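Local coordinates for protein cellulose 1,4-beta-cellobiosidase (Clostridium thermocellum, PDB 3ZQX) that probably binds cellulose, serving as the family 3b carbohydrate-binding module of a cellulosomal cellobiohydrolase, at residues 13-18 with 106-111; 39-44 with 76-81; 48-53 with 102-107. The protein carries 1 engineered substitution. One frame throughout, in Å; residues are numbered along the deposited sequence.

Overall arrangement
All three interactions are antiparallel strand pairings within one CBM3 beta-sandwich, but they sit at different depths. Interaction 2 joins strands 38-43 and 78-83 of the five-stranded sheet, near the centre of the chain, and packs leucines and aromatic rings on its inner face. Interactions 1 and 3 are surface contacts of the other sheet, where strand 15-27 neighbours both 97-103 and 109-110; they share the engineered Trp106 and Ser107 and rely more on amides, turns and waters. The salt bridge from Glu18 to Arg102 ties these two together. Phe44 of interaction 2 packs on Leu52 of interaction 3 and lies near the calcium ion, which interaction 1 binds through Asp110.

Interaction 1: 13-18 with 106-111; sequences QTSTQE and WSFHDQ. Engineered in segment 106-111: Trp106 (natural residue Asn). With CA (calcium ion), chain B.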
loop_
_atom_site.group_PDB
_atom_site.type_symbol
_atom_site.label_atom_id
_atom_site.label_comp_id
_atom_site.label_asym_id
_atom_site.label_seq_id
_atom_site.Cartn_x
_atom_site.Cartn_y
_atom_site.Cartn_z
ATOM N N GLN A 13 -5.506 13.902 -8.618
ATOM C CA GLN A 13 -6.670 14.106 -9.475
ATOM C C GLN A 13 -7.686 12.995 -9.270
ATOM O O GLN A 13 -7.320 11.825 -9.219
ATOM C CB GLN A 13 -6.248 14.123 -10.944
ATOM C CG GLN A 13 -5.434 15.339 -11.353
ATOM C CD GLN A 13 -6.295 16.565 -11.575
ATOM O OE1 GLN A 13 -6.875 16.743 -12.647
ATOM N NE2 GLN A 13 -6.383 17.421 -10.562
ATOM N N THR A 14 -8.955 13.376 -9.144
ATOM C CA THR A 14 -10.046 12.416 -9.013
ATOM C C THR A 14 -9.972 11.393 -10.144
ATOM O O THR A 14 -9.945 10.175 -9.920
ATOM C CB THR A 14 -11.422 13.135 -9.036
ATOM O OG1 THR A 14 -11.519 14.011 -7.908
ATOM C CG2 THR A 14 -12.560 12.127 -8.988
ATOM N N SER A 15 -9.913 11.907 -11.364
ATOM C CA SER A 15 -9.901 11.080 -12.554
ATOM C C SER A 15 -8.468 10.966 -13.058
ATOM O O SER A 15 -7.848 11.973 -13.418
ATOM C CB SER A 15 -10.792 11.696 -13.626
ATOM O OG SER A 15 -10.635 11.015 -14.855
ATOM N N THR A 16 -7.919 9.755 -13.036
ATOM C CA THR A 16 -6.549 9.552 -13.481
ATOM C C THR A 16 -6.362 8.119 -13.922
ATOM O O THR A 16 -7.023 7.220 -13.405
ATOM C CB THR A 16 -5.535 9.865 -12.356
ATOM O OG1 THR A 16 -4.209 9.593 -12.820
ATOM C CG2 THR A 16 -5.810 9.020 -11.122
ATOM N N GLN A 17 -5.430 7.900 -14.838
ATOM C CA GLN A 17 -5.066 6.549 -15.223
ATOM C C GLN A 17 -4.129 5.883 -14.218
ATOM O O GLN A 17 -3.909 4.674 -14.299
ATOM C CB GLN A 17 -4.428 6.553 -16.605
ATOM C CG GLN A 17 -5.384 6.979 -17.693
ATOM C CD GLN A 17 -4.651 7.474 -18.910
ATOM O OE1 GLN A 17 -3.879 8.427 -18.828
ATOM N NE2 GLN A 17 -4.851 6.808 -20.040
ATOM N N GLU A 18 -3.542 6.657 -13.308
ATOM C CA GLU A 18 -2.602 6.101 -12.345
ATOM C C GLU A 18 -2.890 6.582 -10.928
ATOM O O GLU A 18 -2.708 7.757 -10.611
ATOM C CB GLU A 18 -1.171 6.496 -12.728
ATOM C CG GLU A 18 -0.713 5.881 -14.038
ATOM C CD GLU A 18 0.736 6.181 -14.362
ATOM O OE1 GLU A 18 1.246 7.227 -13.918
ATOM O OE2 GLU A 18 1.365 5.362 -15.058
ATOM N N TRP A 106 -5.144 1.110 -19.817
ATOM C CA TRP A 106 -4.997 2.537 -19.543
ATOM C C TRP A 106 -6.332 3.251 -19.327
ATOM O O TRP A 106 -6.456 4.447 -19.573
ATOM C CB TRP A 106 -4.120 3.219 -20.605
ATOM C CG TRP A 106 -2.680 2.817 -20.494
ATOM C CD1 TRP A 106 -2.029 1.877 -21.241
ATOM C CD2 TRP A 106 -1.719 3.337 -19.574
ATOM N NE1 TRP A 106 -0.717 1.782 -20.836
ATOM C CE2 TRP A 106 -0.502 2.670 -19.815
ATOM C CE3 TRP A 106 -1.770 4.301 -18.563
ATOM C CZ2 TRP A 106 0.656 2.942 -19.086
ATOM C CZ3 TRP A 106 -0.621 4.569 -17.842
ATOM C CH2 TRP A 106 0.574 3.891 -18.107
ATOM N N SER A 107 -7.306 2.516 -18.795
ATOM C CA SER A 107 -8.571 3.103 -18.369
ATOM C C SER A 107 -8.376 4.054 -17.196
ATOM O O SER A 107 -7.364 4.005 -16.500
ATOM C CB SER A 107 -9.552 2.012 -17.938
ATOM O OG SER A 107 -9.923 1.177 -19.019
ATOM N N PHE A 108 -9.363 4.921 -16.985
ATOM C CA PHE A 108 -9.322 5.889 -15.893
ATOM C C PHE A 108 -9.933 5.366 -14.599
ATOM O O PHE A 108 -11.050 4.835 -14.591
ATOM C CB PHE A 108 -10.066 7.169 -16.283
ATOM C CG PHE A 108 -9.339 8.021 -17.278
ATOM C CD1 PHE A 108 -9.387 7.728 -18.628
ATOM C CD2 PHE A 108 -8.611 9.122 -16.863
ATOM C CE1 PHE A 108 -8.719 8.517 -19.548
ATOM C CE2 PHE A 108 -7.949 9.918 -17.783
ATOM C CZ PHE A 108 -8.007 9.612 -19.124
ATOM N N HIS A 109 -9.203 5.548 -13.505
ATOM C CA HIS A 109 -9.760 5.406 -12.171
ATOM C C HIS A 109 -10.626 6.596 -11.799
ATOM O O HIS A 109 -10.424 7.704 -12.298
ATOM C CB HIS A 109 -8.658 5.430 -11.114
ATOM C CG HIS A 109 -7.655 4.331 -11.211
ATOM N ND1 HIS A 109 -7.889 3.065 -10.726
ATOM C CD2 HIS A 109 -6.377 4.341 -11.654
ATOM C CE1 HIS A 109 -6.804 2.330 -10.892
ATOM N NE2 HIS A 109 -5.869 3.082 -11.450
ATOM N N ASP A 110 -11.550 6.363 -10.871
ATOM C CA ASP A 110 -12.144 7.425 -10.061
ATOM C C ASP A 110 -11.588 7.228 -8.659
ATOM O O ASP A 110 -11.902 6.247 -7.999
ATOM C CB ASP A 110 -13.665 7.268 -10.058
ATOM C CG ASP A 110 -14.369 8.298 -9.194
ATOM O OD1 ASP A 110 -13.709 9.088 -8.497
ATOM O OD2 ASP A 110 -15.619 8.298 -9.210
ATOM N N GLN A 111 -10.742 8.140 -8.205
ATOM C CA GLN A 111 -10.145 7.988 -6.883
ATOM C C GLN A 111 -11.053 8.470 -5.763
ATOM O O GLN A 111 -10.791 8.176 -4.598
ATOM C CB GLN A 111 -8.814 8.736 -6.787
ATOM C CG GLN A 111 -7.768 8.292 -7.776
ATOM C CD GLN A 111 -6.380 8.695 -7.338
ATOM O OE1 GLN A 111 -5.717 7.960 -6.605
ATOM N NE2 GLN A 111 -5.935 9.871 -7.767
HETATM CA CA CA B . -12.351 3.937 -7.489
HETATM O O HOH W 1 -12.809 8.802 -13.536
HETATM O O HOH W 2 -4.857 2.957 -16.205
HETATM O O HOH W 3 -9.940 3.959 -8.217
#
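With CG anti to the carbonyl carbon (chi1 -65°) and the chain extended beyond it, Gln17 lies across Phe108 and delivers its amide to the backbone of Trp106. These side chains continue a short antiparallel ladder of the CBM3 beta-sandwich, in which Thr16 and His109 form a hydrogen-bonded pair and Ser15 and Asp110 a non-hydrogen-bonded one. Gln17 CG stands 3.8 Å from the centroid of the Phe108 ring, a CH-pi contact close to the ring normal, and the amide is stacked almost parallel to the ring, the planes differing by 8°. Gln17 NE2 then donates to a lone pair of Trp106 O at 2.9 Å. Trp106, engineered in place of Asn, turns its ring edge toward Gln17 CB and Glu18 OE2; the latter has its salt-bridge partner in Arg102. Within the ladder, His109 N donates to Thr16 O at 2.7 Å, whereas the return bond from Thr16 N to His109 O is weak. Thr16 OG1 accepts from Glu18 N at 3.1 Å, forming an ST turn. Asp110 O binds the calcium ion at 2.4 Å, in a site shared with Thr45, Glu47, Asn113 and Asp114. Beyond it, Gln111 N donates to Thr14 O, and Gln111 NE2, which also reaches Asn11 O, donates within its amide plane to Gln13 O at 2.8 Å.

Interaction 2: 39-44 with 76-81; sequences VLRYYF and EHYLQL
Val39 rests its CG1 branch against the amide of Gln80, 3.5 Å from OE1, where the antiparallel strands 38-43 and 78-83 of the beta-sandwich run side by side. Leu40 pairs with Leu81 through two backbone hydrogen bonds, and both side chains enter the hydrophobic interior. Arg41, its chain extended from CG to NE, lies over Tyr78: CD sits 3.6 Å from the ring centroid and the guanidinium is stacked on the phenol, planes 12° apart. The same guanidinium grips Gln80 OE1 side-on, with NE at 2.8 Å and NH2 at 2.9 Å, nearly coplanar with the amide. Tyr42 pairs with Leu79 and turns inward to Phe23 and Phe99. Tyr43 CD1 packs 3.7 Å from Tyr78 CB, while its hydroxyl bonds Thr131. Phe44, with CG wedged between backbone N and carbonyl carbon (chi1 74°), offers its ring face to the edge of His77, and Phe44 O accepts from His77 ND1 at 2.9 Å. The contact is thus two-sided: an apolar face buried against the other sheet, and one on which a tyrosine ring over one face and an amide oxygen at the edge hold the guanidinium flat, probably stabilising its positive charge.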
loop_
_atom_site.group_PDB
_atom_site.type_symbol
_atom_site.label_atom_id
_atom_site.label_comp_id
_atom_site.label_asym_id
_atom_site.label_seq_id
_atom_site.Cartn_x
_atom_site.Cartn_y
_atom_site.Cartn_z
ATOM N N VAL A 39 1.810 -8.214 5.407
ATOM C CA VAL A 39 0.909 -7.943 4.299
ATOM C C VAL A 39 0.415 -6.508 4.429
ATOM O O VAL A 39 -0.080 -6.114 5.488
ATOM C CB VAL A 39 -0.299 -8.900 4.357
ATOM C CG1 VAL A 39 -1.340 -8.526 3.318
ATOM C CG2 VAL A 39 0.147 -10.350 4.179
ATOM N N LEU A 40 0.557 -5.728 3.362
ATOM C CA LEU A 40 0.055 -4.355 3.313
ATOM C C LEU A 40 -1.141 -4.284 2.364
ATOM O O LEU A 40 -1.125 -4.916 1.305
ATOM C CB LEU A 40 1.171 -3.420 2.826
ATOM C CG LEU A 40 0.839 -1.939 2.598
ATOM C CD1 LEU A 40 2.070 -1.055 2.793
ATOM C CD2 LEU A 40 0.229 -1.701 1.228
ATOM N N ARG A 41 -2.175 -3.522 2.734
ATOM C CA ARG A 41 -3.307 -3.312 1.827
ATOM C C ARG A 41 -3.676 -1.843 1.682
ATOM O O ARG A 41 -3.806 -1.112 2.672
ATOM C CB ARG A 41 -4.534 -4.120 2.267
ATOM C CG ARG A 41 -4.295 -5.613 2.180
ATOM C CD ARG A 41 -5.487 -6.440 2.642
ATOM N NE ARG A 41 -5.174 -7.855 2.441
ATOM C CZ ARG A 41 -5.895 -8.868 2.905
ATOM N NH1 ARG A 41 -6.974 -8.640 3.634
ATOM N NH2 ARG A 41 -5.517 -10.115 2.647
ATOM N N TYR A 42 -3.824 -1.436 0.421
ATOM C CA TYR A 42 -4.304 -0.117 0.029
ATOM C C TYR A 42 -5.655 -0.305 -0.650
ATOM O O TYR A 42 -5.753 -0.979 -1.677
ATOM C CB TYR A 42 -3.300 0.542 -0.941
ATOM C CG TYR A 42 -3.759 1.880 -1.502
ATOM C CD1 TYR A 42 -4.575 1.946 -2.623
ATOM C CD2 TYR A 42 -3.377 3.078 -0.901
ATOM C CE1 TYR A 42 -5.000 3.166 -3.129
ATOM C CE2 TYR A 42 -3.803 4.296 -1.392
ATOM C CZ TYR A 42 -4.610 4.344 -2.507
ATOM O OH TYR A 42 -5.017 5.576 -2.970
ATOM N N TYR A 43 -6.693 0.269 -0.049
ATOM C CA TYR A 43 -8.078 0.009 -0.439
ATOM C C TYR A 43 -8.567 0.987 -1.488
ATOM O O TYR A 43 -8.464 2.202 -1.315
ATOM C CB TYR A 43 -8.981 0.052 0.803
ATOM C CG TYR A 43 -8.577 -0.986 1.820
ATOM C CD1 TYR A 43 -9.036 -2.289 1.718
ATOM C CD2 TYR A 43 -7.674 -0.683 2.842
ATOM C CE1 TYR A 43 -8.638 -3.263 2.622
ATOM C CE2 TYR A 43 -7.268 -1.646 3.752
ATOM C CZ TYR A 43 -7.754 -2.930 3.641
ATOM O OH TYR A 43 -7.329 -3.872 4.547
ATOM N N PHE A 44 -9.082 0.450 -2.591
ATOM C CA PHE A 44 -9.640 1.274 -3.641
ATOM C C PHE A 44 -10.692 0.480 -4.379
ATOM O O PHE A 44 -10.619 -0.749 -4.446
ATOM C CB PHE A 44 -8.538 1.765 -4.604
ATOM C CG PHE A 44 -8.003 0.709 -5.544
ATOM C CD1 PHE A 44 -7.053 -0.214 -5.133
ATOM C CD2 PHE A 44 -8.448 0.661 -6.858
ATOM C CE1 PHE A 44 -6.558 -1.165 -6.014
ATOM C CE2 PHE A 44 -7.962 -0.294 -7.750
ATOM C CZ PHE A 44 -6.999 -1.199 -7.327
ATOM N N GLU A 76 -14.582 -3.566 -0.387
ATOM C CA GLU A 76 -13.509 -4.269 0.299
ATOM C C GLU A 76 -12.271 -4.467 -0.572
ATOM O O GLU A 76 -11.314 -5.097 -0.137
ATOM C CB GLU A 76 -13.991 -5.642 0.780
ATOM C CG GLU A 76 -15.048 -5.610 1.861
ATOM C CD GLU A 76 -14.470 -5.542 3.261
ATOM O OE1 GLU A 76 -13.248 -5.334 3.411
ATOM O OE2 GLU A 76 -15.253 -5.693 4.221
ATOM N N HIS A 77 -12.277 -3.952 -1.794
ATOM C CA HIS A 77 -11.221 -4.224 -2.763
ATOM C C HIS A 77 -9.913 -3.504 -2.414
ATOM O O HIS A 77 -9.922 -2.405 -1.839
ATOM C CB HIS A 77 -11.726 -3.805 -4.145
ATOM C CG HIS A 77 -10.789 -4.139 -5.261
ATOM N ND1 HIS A 77 -9.929 -3.220 -5.821
ATOM C CD2 HIS A 77 -10.583 -5.299 -5.930
ATOM C CE1 HIS A 77 -9.225 -3.807 -6.775
ATOM N NE2 HIS A 77 -9.606 -5.068 -6.867
ATOM N N TYR A 78 -8.784 -4.109 -2.774
ATOM C CA TYR A 78 -7.476 -3.534 -2.464
ATOM C C TYR A 78 -6.366 -4.012 -3.389
ATOM O O TYR A 78 -6.443 -5.078 -4.017
ATOM C CB TYR A 78 -7.046 -3.861 -1.009
ATOM C CG TYR A 78 -7.171 -5.342 -0.683
ATOM C CD1 TYR A 78 -6.169 -6.248 -1.017
ATOM C CD2 TYR A 78 -8.320 -5.841 -0.082
ATOM C CE1 TYR A 78 -6.316 -7.605 -0.757
ATOM C CE2 TYR A 78 -8.472 -7.195 0.190
ATOM C CZ TYR A 78 -7.468 -8.072 -0.151
ATOM O OH TYR A 78 -7.574 -9.418 0.082
ATOM N N LEU A 79 -5.322 -3.190 -3.434
ATOM C CA LEU A 79 -3.970 -3.627 -3.738
ATOM C C LEU A 79 -3.379 -4.255 -2.481
ATOM O O LEU A 79 -3.449 -3.672 -1.396
ATOM C CB LEU A 79 -3.093 -2.418 -4.088
ATOM C CG LEU A 79 -1.581 -2.664 -4.107
ATOM C CD1 LEU A 79 -1.167 -3.538 -5.286
ATOM C CD2 LEU A 79 -0.815 -1.347 -4.096
ATOM N N GLN A 80 -2.772 -5.429 -2.637
ATOM C CA GLN A 80 -2.022 -6.072 -1.580
ATOM C C GLN A 80 -0.548 -6.112 -1.958
ATOM O O GLN A 80 -0.183 -6.460 -3.085
ATOM C CB GLN A 80 -2.529 -7.503 -1.368
ATOM C CG GLN A 80 -1.692 -8.318 -0.400
ATOM C CD GLN A 80 -2.452 -9.520 0.106
ATOM O OE1 GLN A 80 -3.504 -9.372 0.713
ATOM N NE2 GLN A 80 -1.948 -10.722 -0.170
ATOM N N LEU A 81 0.303 -5.737 -1.012
ATOM C CA LEU A 81 1.730 -5.973 -1.159
ATOM C C LEU A 81 2.196 -6.982 -0.147
ATOM O O LEU A 81 1.964 -6.839 1.064
ATOM C CB LEU A 81 2.554 -4.703 -0.982
ATOM C CG LEU A 81 2.356 -3.645 -2.052
ATOM C CD1 LEU A 81 3.255 -2.460 -1.767
ATOM C CD2 LEU A 81 2.631 -4.228 -3.440
#

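Interaction 3: 48-53 with 102-107; sequences HNSQLQ and RYADWS. Engineered in segment 102-107: Trp106 (natural residue Asn).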
loop_
_atom_site.group_PDB
_atom_site.type_symbol
_atom_site.label_atom_id
_atom_site.label_comp_id
_atom_site.label_asym_id
_atom_site.label_seq_id
_atom_site.Cartn_x
_atom_site.Cartn_y
_atom_site.Cartn_z
ATOM N N HIS A 48 -13.195 -0.657 -13.521
ATOM C CA HIS A 48 -13.141 -1.390 -14.784
ATOM C C HIS A 48 -12.688 -2.822 -14.578
ATOM O O HIS A 48 -12.063 -3.142 -13.573
ATOM C CB HIS A 48 -12.191 -0.704 -15.766
ATOM C CG HIS A 48 -12.474 0.749 -15.957
ATOM N ND1 HIS A 48 -13.433 1.209 -16.832
ATOM C CD2 HIS A 48 -11.932 1.845 -15.378
ATOM C CE1 HIS A 48 -13.467 2.529 -16.785
ATOM N NE2 HIS A 48 -12.565 2.939 -15.913
ATOM N N ASN A 49 -12.982 -3.673 -15.551
ATOM C CA ASN A 49 -12.588 -5.076 -15.482
ATOM C C ASN A 49 -11.248 -5.396 -16.146
ATOM O O ASN A 49 -10.795 -6.539 -16.107
ATOM C CB ASN A 49 -13.691 -5.964 -16.058
ATOM C CG ASN A 49 -14.912 -6.029 -15.159
ATOM O OD1 ASN A 49 -14.793 -6.012 -13.931
ATOM N ND2 ASN A 49 -16.092 -6.104 -15.764
ATOM N N SER A 50 -10.621 -4.401 -16.762
ATOM C CA SER A 50 -9.307 -4.598 -17.354
ATOM C C SER A 50 -8.328 -5.019 -16.261
ATOM O O SER A 50 -8.520 -4.709 -15.081
ATOM C CB SER A 50 -8.822 -3.310 -18.030
ATOM O OG SER A 50 -7.474 -3.426 -18.477
ATOM N N GLN A 51 -7.295 -5.752 -16.647
ATOM C CA GLN A 51 -6.263 -6.153 -15.707
ATOM C C GLN A 51 -5.702 -4.957 -14.962
ATOM O O GLN A 51 -5.323 -3.950 -15.571
ATOM C CB GLN A 51 -5.133 -6.853 -16.459
ATOM C CG GLN A 51 -3.904 -7.108 -15.620
ATOM C CD GLN A 51 -2.838 -7.852 -16.386
ATOM O OE1 GLN A 51 -1.988 -7.246 -17.046
ATOM N NE2 GLN A 51 -2.879 -9.176 -16.315
ATOM N N LEU A 52 -5.650 -5.080 -13.644
ATOM C CA LEU A 52 -4.979 -4.114 -12.796
ATOM C C LEU A 52 -3.513 -4.484 -12.671
ATOM O O LEU A 52 -3.165 -5.670 -12.541
ATOM C CB LEU A 52 -5.612 -4.119 -11.411
ATOM C CG LEU A 52 -6.944 -3.386 -11.339
ATOM C CD1 LEU A 52 -7.728 -3.852 -10.121
ATOM C CD2 LEU A 52 -6.722 -1.883 -11.301
ATOM N N GLN A 53 -2.652 -3.468 -12.689
ATOM C CA GLN A 53 -1.214 -3.655 -12.610
ATOM C C GLN A 53 -0.624 -2.738 -11.555
ATOM O O GLN A 53 -1.015 -1.568 -11.429
ATOM C CB GLN A 53 -0.584 -3.327 -13.959
ATOM C CG GLN A 53 -1.160 -4.154 -15.083
ATOM C CD GLN A 53 -0.602 -3.768 -16.432
ATOM O OE1 GLN A 53 -0.107 -2.655 -16.626
ATOM N NE2 GLN A 53 -0.685 -4.689 -17.382
ATOM N N ARG A 102 -2.402 0.912 -12.174
ATOM C CA ARG A 102 -2.983 1.289 -13.452
ATOM C C ARG A 102 -3.667 0.095 -14.084
ATOM O O ARG A 102 -3.556 -1.021 -13.588
ATOM C CB ARG A 102 -1.924 1.870 -14.381
ATOM C CG ARG A 102 -0.840 0.924 -14.791
ATOM C CD ARG A 102 0.145 1.770 -15.585
ATOM N NE ARG A 102 1.341 1.062 -16.004
ATOM C CZ ARG A 102 2.567 1.578 -15.963
ATOM N NH1 ARG A 102 2.778 2.811 -15.504
ATOM N NH2 ARG A 102 3.587 0.850 -16.376
ATOM N N TYR A 103 -4.416 0.343 -15.146
ATOM C CA TYR A 103 -5.016 -0.723 -15.934
ATOM C C TYR A 103 -4.178 -1.065 -17.161
ATOM O O TYR A 103 -3.557 -0.187 -17.764
ATOM C CB TYR A 103 -6.401 -0.301 -16.396
ATOM C CG TYR A 103 -7.432 -0.244 -15.300
ATOM C CD1 TYR A 103 -8.066 -1.394 -14.871
ATOM C CD2 TYR A 103 -7.776 0.960 -14.695
ATOM C CE1 TYR A 103 -9.021 -1.357 -13.876
ATOM C CE2 TYR A 103 -8.733 1.010 -13.697
ATOM C CZ TYR A 103 -9.350 -0.151 -13.289
ATOM O OH TYR A 103 -10.314 -0.145 -12.307
ATOM N N ALA A 104 -4.171 -2.340 -17.547
ATOM C CA ALA A 104 -3.480 -2.759 -18.763
ATOM C C ALA A 104 -3.945 -1.976 -19.986
ATOM O O ALA A 104 -3.163 -1.734 -20.902
ATOM C CB ALA A 104 -3.669 -4.251 -18.996
ATOM N N ASP A 105 -5.221 -1.615 -20.022
ATOM C CA ASP A 105 -5.767 -0.848 -21.137
ATOM C C ASP A 105 -5.755 0.669 -20.910
ATOM O O ASP A 105 -6.325 1.419 -21.694
ATOM C CB ASP A 105 -7.153 -1.352 -21.550
ATOM C CG ASP A 105 -8.218 -1.068 -20.515
ATOM O OD1 ASP A 105 -7.898 -0.449 -19.477
ATOM O OD2 ASP A 105 -9.380 -1.474 -20.741
ATOM N N TRP A 106 -5.144 1.110 -19.817
ATOM C CA TRP A 106 -4.997 2.537 -19.543
ATOM C C TRP A 106 -6.332 3.251 -19.327
ATOM O O TRP A 106 -6.456 4.447 -19.573
ATOM C CB TRP A 106 -4.120 3.219 -20.605
ATOM C CG TRP A 106 -2.680 2.817 -20.494
ATOM C CD1 TRP A 106 -2.029 1.877 -21.241
ATOM C CD2 TRP A 106 -1.719 3.337 -19.574
ATOM N NE1 TRP A 106 -0.717 1.782 -20.836
ATOM C CE2 TRP A 106 -0.502 2.670 -19.815
ATOM C CE3 TRP A 106 -1.770 4.301 -18.563
ATOM C CZ2 TRP A 106 0.656 2.942 -19.086
ATOM C CZ3 TRP A 106 -0.621 4.569 -17.842
ATOM C CH2 TRP A 106 0.574 3.891 -18.107
ATOM N N SER A 107 -7.306 2.516 -18.795
ATOM C CA SER A 107 -8.571 3.103 -18.369
ATOM C C SER A 107 -8.376 4.054 -17.196
ATOM O O SER A 107 -7.364 4.005 -16.500
ATOM C CB SER A 107 -9.552 2.012 -17.938
ATOM O OG SER A 107 -9.923 1.177 -19.019
HETATM O O HOH W 4 -0.657 -0.490 -18.300
HETATM O O HOH W 5 2.531 -1.664 -16.823
#
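A type I beta turn from Tyr103 to the engineered Trp106 ends strand 97-103, and the chain leading into strand 52-55 wraps round it at the surface of the CBM3 beta-sandwich, near the calcium site. Gln53 and Arg102 form the hydrogen-bonded pair, with Gln53 N donating to Arg102 O and Arg102 N to Gln53 O; beyond the strands, Ala104 N donates to Gln51 O at 2.8 Å. Tyr103 is sandwiched. Leu52 CD2 lies over one face, 3.8 Å from the centroid of the Tyr103 ring, and His48 comes to the opposite face edge-on, the two ring planes 89° apart. Tyr103 OH accepts from His48 N at 3.2 Å. Ser107 CB covers a face of the imidazole, whose NE2 bonds Phe108 O. At the turn, Asp105 CG sits between backbone N and carbonyl carbon (chi1 69°), bringing OD1 within range of Ser107 N, an Asx turn, and of Ser107 OG at 2.6 Å; both donors meet OD1 from the same face of the carboxylate. Ser50 OG in turn accepts from Asp105 N at 3.3 Å. On the face of Gln53 and Arg102, Gln53 NE2 reaches back to Gln51 OE1 at 2.9 Å. One water donates to both Gln53 OE1 and Tyr103 O; another donates to Gln53 OE1 and accepts from Arg102 NH2. Arg102 NH1 is held by Glu18 and Tyr57, which probably steadies its charge. A leucine methyl and an imidazole edge thus enclose the Tyr103 ring, while hydrogen bonds from Ala104 and Asp105 hold the turn against 48-53.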